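Local structure of integron gene cassette protein HFX_CASS2 (Uncultured bacterium, 3FXH) at residues S29-I34 and S92-A97; E37-V42 and L119-C124; H46-D51 and I63-E68; D51-L56 and S114-L119. The protein is of unknown function, an all-helical product of a mobile integron gene cassette whose chains pair into a two-subunit assembly. One frame throughout, in Å; residues are numbered along the deposited sequence.

Contact 1 of 4, residues S29-I34 and S92-A97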
loop_
_atom_site.group_PDB
_atom_site.type_symbol
_atom_site.label_atom_id
_atom_site.label_comp_id
_atom_site.label_asym_id
_atom_site.label_seq_id
_atom_site.Cartn_x
_atom_site.Cartn_y
_atom_site.Cartn_z
ATOM N N SER A 29 5.674 -3.833 10.964
ATOM C CA SER A 29 6.778 -3.195 10.272
ATOM C C SER A 29 7.227 -4.007 9.079
ATOM O O SER A 29 7.639 -3.441 8.066
ATOM C CB SER A 29 7.957 -2.993 11.228
ATOM O OG SER A 29 7.603 -2.038 12.206
ATOM N N ALA A 30 7.178 -5.332 9.210
ATOM C CA ALA A 30 7.559 -6.215 8.110
ATOM C C ALA A 30 6.604 -6.048 6.928
ATOM O O ALA A 30 7.032 -6.021 5.768
ATOM C CB ALA A 30 7.581 -7.669 8.574
ATOM N N VAL A 31 5.314 -5.928 7.231
ATOM C CA VAL A 31 4.294 -5.781 6.187
ATOM C C VAL A 31 4.381 -4.401 5.547
ATOM O O VAL A 31 4.216 -4.259 4.338
ATOM C CB VAL A 31 2.842 -6.065 6.718
ATOM C CG1 VAL A 31 1.799 -5.665 5.676
ATOM C CG2 VAL A 31 2.678 -7.532 7.071
ATOM N N HIS A 32 4.663 -3.377 6.345
ATOM C CA HIS A 32 4.901 -2.044 5.783
ATOM C C HIS A 32 6.109 -2.105 4.848
ATOM O O HIS A 32 6.127 -1.475 3.792
ATOM C CB HIS A 32 5.131 -0.998 6.892
ATOM C CG HIS A 32 3.867 -0.505 7.533
ATOM N ND1 HIS A 32 3.655 0.821 7.840
ATOM C CD2 HIS A 32 2.750 -1.164 7.923
ATOM C CE1 HIS A 32 2.468 0.955 8.404
ATOM N NE2 HIS A 32 1.896 -0.232 8.463
ATOM N N GLU A 33 7.108 -2.886 5.235
ATOM C CA GLU A 33 8.285 -3.087 4.405
ATOM C C GLU A 33 7.967 -3.790 3.085
ATOM O O GLU A 33 8.515 -3.447 2.033
ATOM C CB GLU A 33 9.348 -3.877 5.173
ATOM C CG GLU A 33 10.392 -4.491 4.283
ATOM C CD GLU A 33 11.634 -4.883 5.051
ATOM O OE1 GLU A 33 11.834 -6.086 5.299
ATOM O OE2 GLU A 33 12.405 -3.977 5.415
ATOM N N ILE A 34 7.109 -4.800 3.134
ATOM C CA ILE A 34 6.711 -5.451 1.897
ATOM C C ILE A 34 6.062 -4.452 0.954
ATOM O O ILE A 34 6.393 -4.399 -0.225
ATOM C CB ILE A 34 5.739 -6.609 2.141
ATOM C CG1 ILE A 34 6.460 -7.755 2.853
ATOM C CG2 ILE A 34 5.157 -7.097 0.815
ATOM C CD1 ILE A 34 5.505 -8.776 3.492
ATOM N N SER A 92 6.950 -16.620 8.522
ATOM C CA SER A 92 6.028 -17.729 8.310
ATOM C C SER A 92 4.575 -17.265 8.410
ATOM O O SER A 92 3.733 -17.688 7.621
ATOM C CB SER A 92 6.293 -18.853 9.312
ATOM O OG SER A 92 7.579 -19.418 9.119
ATOM N N PHE A 93 4.279 -16.404 9.382
ATOM C CA PHE A 93 2.926 -15.852 9.497
ATOM C C PHE A 93 2.552 -15.110 8.224
ATOM O O PHE A 93 1.469 -15.300 7.678
ATOM C CB PHE A 93 2.784 -14.900 10.688
ATOM C CG PHE A 93 1.485 -14.113 10.681
ATOM C CD1 PHE A 93 0.342 -14.626 11.278
ATOM C CD2 PHE A 93 1.413 -12.871 10.070
ATOM C CE1 PHE A 93 -0.853 -13.910 11.264
ATOM C CE2 PHE A 93 0.219 -12.149 10.041
ATOM C CZ PHE A 93 -0.913 -12.672 10.650
ATOM N N ILE A 94 3.453 -14.253 7.760
ATOM C CA ILE A 94 3.199 -13.489 6.546
ATOM C C ILE A 94 3.018 -14.383 5.311
ATOM O O ILE A 94 2.053 -14.216 4.568
ATOM C CB ILE A 94 4.286 -12.417 6.322
ATOM C CG1 ILE A 94 4.204 -11.361 7.427
ATOM C CG2 ILE A 94 4.143 -11.749 4.942
ATOM C CD1 ILE A 94 5.336 -10.382 7.400
ATOM N N GLU A 95 3.933 -15.328 5.085
ATOM C CA GLU A 95 3.795 -16.232 3.936
ATOM C C GLU A 95 2.471 -16.998 3.961
ATOM O O GLU A 95 1.820 -17.172 2.931
ATOM C CB GLU A 95 4.963 -17.225 3.873
ATOM C CG GLU A 95 6.320 -16.572 3.660
ATOM C CD GLU A 95 6.589 -16.194 2.214
ATOM O OE1 GLU A 95 5.654 -15.757 1.503
ATOM O OE2 GLU A 95 7.753 -16.319 1.788
ATOM N N ASN A 96 2.093 -17.490 5.136
ATOM C CA ASN A 96 0.840 -18.218 5.280
ATOM C C ASN A 96 -0.349 -17.289 5.069
ATOM O O ASN A 96 -1.369 -17.679 4.496
ATOM C CB ASN A 96 0.755 -18.879 6.658
ATOM C CG ASN A 96 -0.625 -19.452 6.944
ATOM O OD1 ASN A 96 -0.936 -20.578 6.555
ATOM N ND2 ASN A 96 -1.456 -18.676 7.626
ATOM N N ALA A 97 -0.213 -16.057 5.540
ATOM C CA ALA A 97 -1.287 -15.077 5.408
ATOM C C ALA A 97 -1.560 -14.774 3.932
ATOM O O ALA A 97 -2.710 -14.682 3.519
ATOM C CB ALA A 97 -0.965 -13.819 6.180
#
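Ile94 reaches from helix 88-102 toward Ala30, Val31 and Ile34 of helix 24-43, a helix-helix packing in the core of this all-helical fold. The two short segments cross at -54° with their axes 11.3 Å apart, a wide spacing bridged by one branched side chain. At its CB the chain of Ile94 forks. CG1 stands beside the backbone N (chi1 -66°), and this turns the longer branch to the stretch around Ala30 and Val31, while CG2 is left for Ile34. Along the longer branch, CG1 lies 4.1 Å from Val31 CG2, the two side chains running obliquely across each other. Its end, CD1, meets two methyls, 3.7 Å from Ala30 CB and 3.9 Å from Val31 CG2. With an alanine in place of Ile94, both branches would go, and a gap would probably open beside the methyls of Ala30, Val31 and Ile34. Cys124 and Leu128 of helix 116-131 also touch Val31, so a third helix closes on the same layer, and Glu95, the next residue, binds the backbone N of Ile63 and Ala64. The shorter branch completes the fork: Ile94 CG2 meets Ile34 CD1 tip to tip at 3.6 Å.

Contact 2 of 4, residues E37-V42 and L119-C124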
loop_
_atom_site.group_PDB
_atom_site.type_symbol
_atom_site.label_atom_id
_atom_site.label_comp_id
_atom_site.label_asym_id
_atom_site.label_seq_id
_atom_site.Cartn_x
_atom_site.Cartn_y
_atom_site.Cartn_z
ATOM N N GLU A 37 8.695 -2.180 -0.649
ATOM C CA GLU A 37 9.550 -2.809 -1.653
ATOM C C GLU A 37 8.791 -3.214 -2.920
ATOM O O GLU A 37 9.330 -3.175 -4.016
ATOM C CB GLU A 37 10.287 -3.998 -1.053
ATOM C CG GLU A 37 11.283 -3.539 0.004
ATOM C CD GLU A 37 12.348 -2.615 -0.584
ATOM O OE1 GLU A 37 12.963 -2.975 -1.621
ATOM O OE2 GLU A 37 12.561 -1.523 -0.012
ATOM N N ILE A 38 7.525 -3.579 -2.769
ATOM C CA ILE A 38 6.722 -3.874 -3.941
ATOM C C ILE A 38 6.500 -2.582 -4.704
ATOM O O ILE A 38 6.601 -2.567 -5.935
ATOM C CB ILE A 38 5.381 -4.543 -3.585
ATOM C CG1 ILE A 38 5.622 -5.951 -3.042
ATOM C CG2 ILE A 38 4.487 -4.641 -4.821
ATOM C CD1 ILE A 38 4.300 -6.668 -2.644
ATOM N N CYS A 39 6.228 -1.485 -3.990
ATOM C CA CYS A 39 6.122 -0.200 -4.687
ATOM C C CYS A 39 7.386 0.082 -5.492
ATOM O O CYS A 39 7.303 0.506 -6.640
ATOM C CB CYS A 39 5.830 0.949 -3.723
ATOM S SG CYS A 39 4.122 0.957 -3.123
ATOM N N ARG A 40 8.556 -0.144 -4.902
ATOM C CA ARG A 40 9.812 0.025 -5.671
ATOM C C ARG A 40 9.850 -0.858 -6.918
ATOM O O ARG A 40 10.266 -0.407 -7.980
ATOM C CB ARG A 40 11.049 -0.281 -4.828
ATOM C CG ARG A 40 11.260 0.615 -3.630
ATOM C CD ARG A 40 12.546 0.208 -2.929
ATOM N NE ARG A 40 13.714 0.504 -3.768
ATOM C CZ ARG A 40 14.849 -0.187 -3.752
ATOM N NH1 ARG A 40 14.978 -1.222 -2.937
ATOM N NH2 ARG A 40 15.858 0.155 -4.558
ATOM N N LEU A 41 9.450 -2.125 -6.790
ATOM C CA LEU A 41 9.438 -3.006 -7.962
ATOM C C LEU A 41 8.539 -2.415 -9.029
ATOM O O LEU A 41 8.894 -2.378 -10.200
ATOM C CB LEU A 41 8.943 -4.413 -7.603
ATOM C CG LEU A 41 9.845 -5.174 -6.646
ATOM C CD1 LEU A 41 9.189 -6.470 -6.180
ATOM C CD2 LEU A 41 11.168 -5.459 -7.363
ATOM N N VAL A 42 7.365 -1.943 -8.618
ATOM C CA VAL A 42 6.419 -1.363 -9.570
ATOM C C VAL A 42 6.995 -0.102 -10.211
ATOM O O VAL A 42 6.839 0.113 -11.421
ATOM C CB VAL A 42 5.058 -1.089 -8.892
ATOM C CG1 VAL A 42 4.138 -0.293 -9.799
ATOM C CG2 VAL A 42 4.410 -2.435 -8.460
ATOM N N LEU A 119 -2.107 -6.534 -6.393
ATOM C CA LEU A 119 -3.022 -7.340 -5.589
ATOM C C LEU A 119 -2.342 -7.673 -4.265
ATOM O O LEU A 119 -2.969 -7.684 -3.203
ATOM C CB LEU A 119 -3.398 -8.624 -6.331
ATOM C CG LEU A 119 -4.177 -9.733 -5.610
ATOM C CD1 LEU A 119 -5.476 -9.232 -5.005
ATOM C CD2 LEU A 119 -4.456 -10.886 -6.566
ATOM N N ALA A 120 -1.044 -7.934 -4.334
ATOM C CA ALA A 120 -0.277 -8.219 -3.117
ATOM C C ALA A 120 -0.331 -7.053 -2.134
ATOM O O ALA A 120 -0.392 -7.264 -0.912
ATOM C CB ALA A 120 1.161 -8.562 -3.465
ATOM N N ILE A 121 -0.294 -5.829 -2.635
ATOM C CA ILE A 121 -0.391 -4.666 -1.747
ATOM C C ILE A 121 -1.746 -4.626 -1.035
ATOM O O ILE A 121 -1.827 -4.366 0.175
ATOM C CB ILE A 121 -0.136 -3.383 -2.515
ATOM C CG1 ILE A 121 1.361 -3.298 -2.901
ATOM C CG2 ILE A 121 -0.591 -2.161 -1.731
ATOM C CD1 ILE A 121 1.688 -2.139 -3.807
ATOM N N ASN A 122 -2.816 -4.900 -1.775
ATOM C CA ASN A 122 -4.140 -4.974 -1.153
ATOM C C ASN A 122 -4.214 -6.068 -0.080
ATOM O O ASN A 122 -4.782 -5.853 0.989
ATOM C CB ASN A 122 -5.225 -5.163 -2.217
ATOM C CG ASN A 122 -5.562 -3.865 -2.929
ATOM O OD1 ASN A 122 -6.250 -3.020 -2.379
ATOM N ND2 ASN A 122 -5.066 -3.699 -4.157
ATOM N N ILE A 123 -3.631 -7.230 -0.367
ATOM C CA ILE A 123 -3.604 -8.322 0.596
ATOM C C ILE A 123 -2.784 -7.908 1.828
ATOM O O ILE A 123 -3.179 -8.198 2.968
ATOM C CB ILE A 123 -3.120 -9.636 -0.044
ATOM C CG1 ILE A 123 -4.227 -10.191 -0.958
ATOM C CG2 ILE A 123 -2.796 -10.686 1.040
ATOM C CD1 ILE A 123 -3.829 -11.394 -1.796
ATOM N N CYS A 124 -1.690 -7.174 1.611
ATOM C CA CYS A 124 -0.939 -6.641 2.754
ATOM C C CYS A 124 -1.839 -5.873 3.722
ATOM O O CYS A 124 -1.680 -5.983 4.927
ATOM C CB CYS A 124 0.217 -5.754 2.311
ATOM S SG CYS A 124 1.628 -6.704 1.679
#
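Ile38 overlaps both Ala120 and Ile121 of helix 116-131, one with each end of its forked side chain. Its CD1 extends to Ala120 CB at 3.8 Å, and its CG2 lies 3.9 Å from Ile121 CD1, with Ile121 CG1 equally near. The two isoleucines run past one another, pointing opposite ways, which is why contact runs along the branch of Ile121 as well as at its end. In Ile38 CG1 stands beside the backbone N (chi1 -68°), which carries CD1 to Ala120 and leaves CG2 for Ile121. Cys39 adds a sulfur: its SG stands 4.0 Å from Ile121 CD1, so that terminal methyl is met by two consecutive residues of helix 24-43. All three pairs are apolar.

Polar groups lie on another side of segment 37-42, where Glu37 OE1 receives Arg40 NH1 on its syn lone pair at 3.0 Å, as part of a salt bridge. Both side-chain atoms also bond to the backbone of the loop after helix 62-69, Glu37 OE1 accepting from Lys75 N and Arg40 NH1 donating to Thr73 O. Ile121 also packs on Ile35 of the second subunit, and Arg40 NE donates to Gly111 O of the second subunit, so the pair of helices borders the dimer interface. With axes 10.6 Å apart and directions 165° from each other, this is the near-antiparallel packing of two long helices found in helical bundles.

Contact 3 of 4, residues H46-D51 and I63-E68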
loop_
_atom_site.group_PDB
_atom_site.type_symbol
_atom_site.label_atom_id
_atom_site.label_comp_id
_atom_site.label_asym_id
_atom_site.label_seq_id
_atom_site.Cartn_x
_atom_site.Cartn_y
_atom_site.Cartn_z
ATOM N N HIS A 46 8.311 -3.474 -12.980
ATOM C CA HIS A 46 8.134 -4.914 -12.807
ATOM C C HIS A 46 6.672 -5.248 -12.571
ATOM O O HIS A 46 5.894 -4.432 -12.080
ATOM C CB HIS A 46 8.998 -5.469 -11.664
ATOM C CG HIS A 46 10.457 -5.177 -11.824
ATOM N ND1 HIS A 46 11.217 -5.727 -12.832
ATOM C CD2 HIS A 46 11.288 -4.372 -11.119
ATOM C CE1 HIS A 46 12.458 -5.279 -12.740
ATOM N NE2 HIS A 46 12.529 -4.459 -11.707
ATOM N N SER A 47 6.308 -6.470 -12.921
ATOM C CA SER A 47 4.924 -6.876 -12.888
ATOM C C SER A 47 4.899 -8.351 -12.547
ATOM O O SER A 47 5.907 -9.044 -12.687
ATOM C CB SER A 47 4.311 -6.666 -14.280
ATOM O OG SER A 47 2.899 -6.643 -14.227
HETATM N N MSE A 48 3.743 -8.843 -12.126
HETATM C CA MSE A 48 3.570 -10.282 -11.973
HETATM C C MSE A 48 2.191 -10.665 -12.489
HETATM O O MSE A 48 1.248 -9.885 -12.361
HETATM C CB MSE A 48 3.715 -10.686 -10.503
HETATM C CG MSE A 48 3.500 -12.189 -10.242
HETATM SE SE MSE A 48 3.845 -12.577 -8.357
HETATM C CE MSE A 48 5.818 -12.378 -8.335
ATOM N N THR A 49 2.073 -11.860 -13.061
ATOM C CA THR A 49 0.779 -12.337 -13.546
ATOM C C THR A 49 -0.063 -12.827 -12.371
ATOM O O THR A 49 0.468 -13.282 -11.366
ATOM C CB THR A 49 0.938 -13.470 -14.570
ATOM O OG1 THR A 49 1.487 -14.625 -13.927
ATOM C CG2 THR A 49 1.848 -13.040 -15.720
ATOM N N ARG A 50 -1.380 -12.727 -12.476
ATOM C CA ARG A 50 -2.222 -13.226 -11.390
ATOM C C ARG A 50 -1.957 -14.718 -11.156
ATOM O O ARG A 50 -1.949 -15.195 -10.016
ATOM C CB ARG A 50 -3.702 -12.957 -11.673
ATOM C CG ARG A 50 -4.293 -13.747 -12.830
ATOM C CD ARG A 50 -5.773 -13.424 -12.978
ATOM N NE ARG A 50 -5.994 -12.060 -13.459
ATOM C CZ ARG A 50 -7.135 -11.393 -13.311
ATOM N NH1 ARG A 50 -8.157 -11.959 -12.679
ATOM N NH2 ARG A 50 -7.259 -10.163 -13.802
ATOM N N ASP A 51 -1.706 -15.454 -12.230
ATOM C CA ASP A 51 -1.515 -16.894 -12.085
ATOM C C ASP A 51 -0.284 -17.210 -11.236
ATOM O O ASP A 51 -0.338 -18.059 -10.347
ATOM C CB ASP A 51 -1.461 -17.601 -13.446
ATOM C CG ASP A 51 -2.838 -18.061 -13.921
ATOM O OD1 ASP A 51 -3.850 -17.453 -13.507
ATOM O OD2 ASP A 51 -2.910 -19.031 -14.702
ATOM N N ILE A 63 6.855 -14.192 -0.730
ATOM C CA ILE A 63 7.891 -13.262 -0.259
ATOM C C ILE A 63 9.292 -13.784 -0.578
ATOM O O ILE A 63 10.137 -13.051 -1.088
ATOM C CB ILE A 63 7.726 -12.918 1.228
ATOM C CG1 ILE A 63 6.375 -12.233 1.455
ATOM C CG2 ILE A 63 8.833 -11.971 1.676
ATOM C CD1 ILE A 63 6.249 -10.931 0.709
ATOM N N ALA A 64 9.528 -15.059 -0.299
ATOM C CA ALA A 64 10.796 -15.692 -0.658
ATOM C C ALA A 64 11.101 -15.507 -2.143
ATOM O O ALA A 64 12.238 -15.230 -2.529
ATOM C CB ALA A 64 10.766 -17.170 -0.301
ATOM N N PHE A 65 10.083 -15.675 -2.979
ATOM C CA PHE A 65 10.258 -15.518 -4.411
ATOM C C PHE A 65 10.758 -14.114 -4.768
ATOM O O PHE A 65 11.710 -13.973 -5.537
ATOM C CB PHE A 65 8.974 -15.860 -5.178
ATOM C CG PHE A 65 9.099 -15.672 -6.663
ATOM C CD1 PHE A 65 8.838 -14.434 -7.243
ATOM C CD2 PHE A 65 9.495 -16.725 -7.481
ATOM C CE1 PHE A 65 8.968 -14.245 -8.603
ATOM C CE2 PHE A 65 9.622 -16.552 -8.848
ATOM C CZ PHE A 65 9.356 -15.312 -9.413
ATOM N N LEU A 66 10.117 -13.085 -4.209
ATOM C CA LEU A 66 10.529 -11.706 -4.456
ATOM C C LEU A 66 11.951 -11.475 -3.963
ATOM O O LEU A 66 12.769 -10.856 -4.650
ATOM C CB LEU A 66 9.594 -10.722 -3.741
ATOM C CG LEU A 66 8.125 -10.640 -4.167
ATOM C CD1 LEU A 66 7.460 -9.471 -3.449
ATOM C CD2 LEU A 66 7.985 -10.495 -5.673
ATOM N N ALA A 67 12.226 -11.957 -2.755
ATOM C CA ALA A 67 13.536 -11.771 -2.131
ATOM C C ALA A 67 14.637 -12.322 -3.027
ATOM O O ALA A 67 15.731 -11.757 -3.116
ATOM C CB ALA A 67 13.571 -12.461 -0.766
ATOM N N GLU A 68 14.331 -13.431 -3.691
ATOM C CA GLU A 68 15.300 -14.138 -4.507
ATOM C C GLU A 68 15.376 -13.527 -5.896
ATOM O O GLU A 68 16.459 -13.189 -6.370
ATOM C CB GLU A 68 14.924 -15.618 -4.605
ATOM C CG GLU A 68 15.862 -16.438 -5.476
ATOM C CD GLU A 68 17.222 -16.625 -4.841
ATOM O OE1 GLU A 68 17.296 -17.272 -3.776
ATOM O OE2 GLU A 68 18.218 -16.127 -5.409
#
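Met48, a selenomethionine, is the residue of 46-51 that meets helix 62-69, touching Phe65 and Leu66 with its terminal methyl. The chain approaches through His46, whose ring meets that of Tyr70 with the planes at about 55° and whose O accepts from Asn115 ND2. At Met48 the backbone is still extended. The side chain runs straight at first, CG anti to the backbone N (chi1 178°), and bends only about the CG-SE bond (chi3 -72°), a turn that sets CE against the ring and the leucine together. CE lies 3.7 Å from Phe65 CE1 and 3.8 Å from Phe65 CD1, approaching that ring obliquely, and 3.9 Å from Leu66 CD2. The Met48 and Phe65 side chains pass each other in opposite directions.

This joins the extended loop leading into helix 50-58 to the next helix, 62-69, so the helix-loop-helix unit closes over the loop that enters it. Leu56 of helix 50-58 touches both Met48 and Phe65 and helps to enclose the methyl. Thr49 then takes the N-cap position, its OG1 accepting from Gln52 N, and Arg50, in the first turn, forms a salt bridge through NH1 with Glu108 OE1.

Contact 4 of 4, residues D51-L56 and S114-L119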
loop_
_atom_site.group_PDB
_atom_site.type_symbol
_atom_site.label_atom_id
_atom_site.label_comp_id
_atom_site.label_asym_id
_atom_site.label_seq_id
_atom_site.Cartn_x
_atom_site.Cartn_y
_atom_site.Cartn_z
ATOM N N ASP A 51 -1.706 -15.454 -12.230
ATOM C CA ASP A 51 -1.515 -16.894 -12.085
ATOM C C ASP A 51 -0.284 -17.210 -11.236
ATOM O O ASP A 51 -0.338 -18.059 -10.347
ATOM C CB ASP A 51 -1.461 -17.601 -13.446
ATOM C CG ASP A 51 -2.838 -18.061 -13.921
ATOM O OD1 ASP A 51 -3.850 -17.453 -13.507
ATOM O OD2 ASP A 51 -2.910 -19.031 -14.702
ATOM N N GLN A 52 0.819 -16.518 -11.497
ATOM C CA GLN A 52 2.024 -16.746 -10.712
ATOM C C GLN A 52 1.827 -16.275 -9.276
ATOM O O GLN A 52 2.292 -16.925 -8.341
ATOM C CB GLN A 52 3.237 -16.056 -11.336
ATOM C CG GLN A 52 4.515 -16.309 -10.573
ATOM C CD GLN A 52 5.721 -15.673 -11.220
ATOM O OE1 GLN A 52 5.751 -14.459 -11.452
ATOM N NE2 GLN A 52 6.728 -16.488 -11.522
ATOM N N PHE A 53 1.140 -15.148 -9.092
ATOM C CA PHE A 53 0.921 -14.647 -7.749
ATOM C C PHE A 53 0.113 -15.648 -6.918
ATOM O O PHE A 53 0.463 -15.933 -5.776
ATOM C CB PHE A 53 0.247 -13.270 -7.722
ATOM C CG PHE A 53 -0.154 -12.857 -6.334
ATOM C CD1 PHE A 53 0.799 -12.404 -5.443
ATOM C CD2 PHE A 53 -1.459 -13.024 -5.891
ATOM C CE1 PHE A 53 0.453 -12.085 -4.140
ATOM C CE2 PHE A 53 -1.818 -12.710 -4.601
ATOM C CZ PHE A 53 -0.861 -12.236 -3.717
ATOM N N HIS A 54 -0.960 -16.193 -7.491
ATOM C CA HIS A 54 -1.790 -17.143 -6.754
ATOM C C HIS A 54 -1.051 -18.452 -6.460
ATOM O O HIS A 54 -1.242 -19.062 -5.406
ATOM C CB HIS A 54 -3.127 -17.397 -7.481
ATOM C CG HIS A 54 -4.114 -16.288 -7.299
ATOM N ND1 HIS A 54 -4.795 -16.084 -6.115
ATOM C CD2 HIS A 54 -4.505 -15.295 -8.133
ATOM C CE1 HIS A 54 -5.561 -15.012 -6.229
ATOM N NE2 HIS A 54 -5.406 -14.517 -7.444
ATOM N N GLU A 55 -0.198 -18.871 -7.390
ATOM C CA GLU A 55 0.592 -20.088 -7.209
ATOM C C GLU A 55 1.604 -19.920 -6.070
ATOM O O GLU A 55 1.666 -20.736 -5.149
ATOM C CB GLU A 55 1.301 -20.449 -8.520
ATOM C CG GLU A 55 2.362 -21.529 -8.409
ATOM C CD GLU A 55 2.946 -21.912 -9.765
ATOM O OE1 GLU A 55 2.346 -21.535 -10.795
ATOM O OE2 GLU A 55 4.000 -22.587 -9.798
ATOM N N LEU A 56 2.388 -18.849 -6.130
ATOM C CA LEU A 56 3.376 -18.567 -5.090
ATOM C C LEU A 56 2.749 -18.436 -3.698
ATOM O O LEU A 56 3.277 -18.954 -2.719
ATOM C CB LEU A 56 4.159 -17.300 -5.436
ATOM C CG LEU A 56 4.986 -17.429 -6.721
ATOM C CD1 LEU A 56 5.638 -16.105 -7.067
ATOM C CD2 LEU A 56 6.030 -18.520 -6.555
ATOM N N SER A 114 -4.205 -6.364 -14.193
ATOM C CA SER A 114 -2.961 -6.840 -14.803
ATOM C C SER A 114 -1.838 -7.216 -13.838
ATOM O O SER A 114 -1.356 -8.343 -13.841
ATOM C CB SER A 114 -2.439 -5.807 -15.796
ATOM O OG SER A 114 -3.426 -5.512 -16.768
ATOM N N ASN A 115 -1.396 -6.252 -13.050
ATOM C CA ASN A 115 -0.206 -6.438 -12.251
ATOM C C ASN A 115 -0.552 -6.978 -10.858
ATOM O O ASN A 115 -1.024 -6.232 -9.992
ATOM C CB ASN A 115 0.557 -5.115 -12.146
ATOM C CG ASN A 115 1.930 -5.293 -11.546
ATOM O OD1 ASN A 115 2.222 -6.334 -10.960
ATOM N ND2 ASN A 115 2.786 -4.285 -11.694
ATOM N N ALA A 116 -0.320 -8.278 -10.658
ATOM C CA ALA A 116 -0.632 -8.930 -9.386
ATOM C C ALA A 116 0.228 -8.443 -8.214
ATOM O O ALA A 116 -0.118 -8.685 -7.055
ATOM C CB ALA A 116 -0.550 -10.451 -9.516
ATOM N N LEU A 117 1.344 -7.767 -8.485
ATOM C CA LEU A 117 2.076 -7.123 -7.385
ATOM C C LEU A 117 1.159 -6.143 -6.629
ATOM O O LEU A 117 1.265 -5.927 -5.403
ATOM C CB LEU A 117 3.310 -6.400 -7.925
ATOM C CG LEU A 117 4.406 -7.293 -8.507
ATOM C CD1 LEU A 117 5.612 -6.429 -8.923
ATOM C CD2 LEU A 117 4.822 -8.364 -7.491
ATOM N N LEU A 118 0.231 -5.555 -7.362
ATOM C CA LEU A 118 -0.680 -4.591 -6.751
ATOM C C LEU A 118 -1.773 -5.314 -5.978
ATOM O O LEU A 118 -2.335 -4.770 -5.028
ATOM C CB LEU A 118 -1.283 -3.649 -7.816
ATOM C CG LEU A 118 -0.221 -2.915 -8.645
ATOM C CD1 LEU A 118 -0.808 -2.289 -9.914
ATOM C CD2 LEU A 118 0.463 -1.850 -7.758
ATOM N N LEU A 119 -2.107 -6.534 -6.393
ATOM C CA LEU A 119 -3.022 -7.340 -5.589
ATOM C C LEU A 119 -2.342 -7.673 -4.265
ATOM O O LEU A 119 -2.969 -7.684 -3.203
ATOM C CB LEU A 119 -3.398 -8.624 -6.331
ATOM C CG LEU A 119 -4.177 -9.733 -5.610
ATOM C CD1 LEU A 119 -5.476 -9.232 -5.005
ATOM C CD2 LEU A 119 -4.456 -10.886 -6.566
#
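Phe53 of helix 50-58 lies against Ala116 and Leu119, near the N-terminal end of helix 116-131. Ahead of them Ser114 and Asn115 donate their backbone N atoms to the carboxylate of Asp43 of the second subunit. Asn115 is the N-cap: its OD1 accepts from Leu117 N at 3.0 Å, with an N-H...O angle of 144° and the donor 38° out of the carbonyl plane. The same OD1 accepts from Met48 N, so two backbone donors hold this amide oxygen and the cap is tied to the loop before helix 50-58.

Ala116 brings the backbones together, its CA being 6.1 Å from that of Phe53. Its CB presses on Phe53 CB at 3.4 Å, a close methyl-to-methylene approach, while its carbonyl O stands 4.1 Å above one face of the Phe53 ring, offset toward the rim. Leu119 follows one turn on. With CG anti to the backbone N (chi1 171°), it sends CD2 to Phe53 CD2 at 3.7 Å, approaching the ring obliquely; the same methyl is 3.9 Å from His54 NE2, and the leucine crosses both aromatic side chains at about a right angle.

The Phe53 ring also packs on Ala120 and Ile123. Replacing Phe53 with an alanine would probably leave Leu119 CD2 without the ring it rests on and open a gap beside Ala120 and Ile123.

Around this meeting, the Phe53 ring packs edge-to-face with Phe62, Leu117 turns to Ile38, Leu41 and Val42 of helix 24-43, and Phe65 of helix 62-69 touches Gln52 and Leu56.

In the fold
All four contacts are buried, but the centres of contacts 1 and 2 lie about 6 and 7 Å from the centre of the chain, and that of contact 4 farthest at about 10 Å. Contacts 1 and 2 share helix 24-43 and are purely aliphatic apart from one cysteine sulfur; they touch where Ile34 meets Cys124. Contacts 3 and 4 meet at the start of helix 50-58, contact 3 through the loop before it, and bring in aromatic rings and a selenomethionine. The bond from Ala116 N to Met48 O joins them. Contacts 2 and 4 share helix 116-131, and the Phe53 ring of contact 4 touches Ala120 and Ile123. Contact 3 alone does not reach the second subunit.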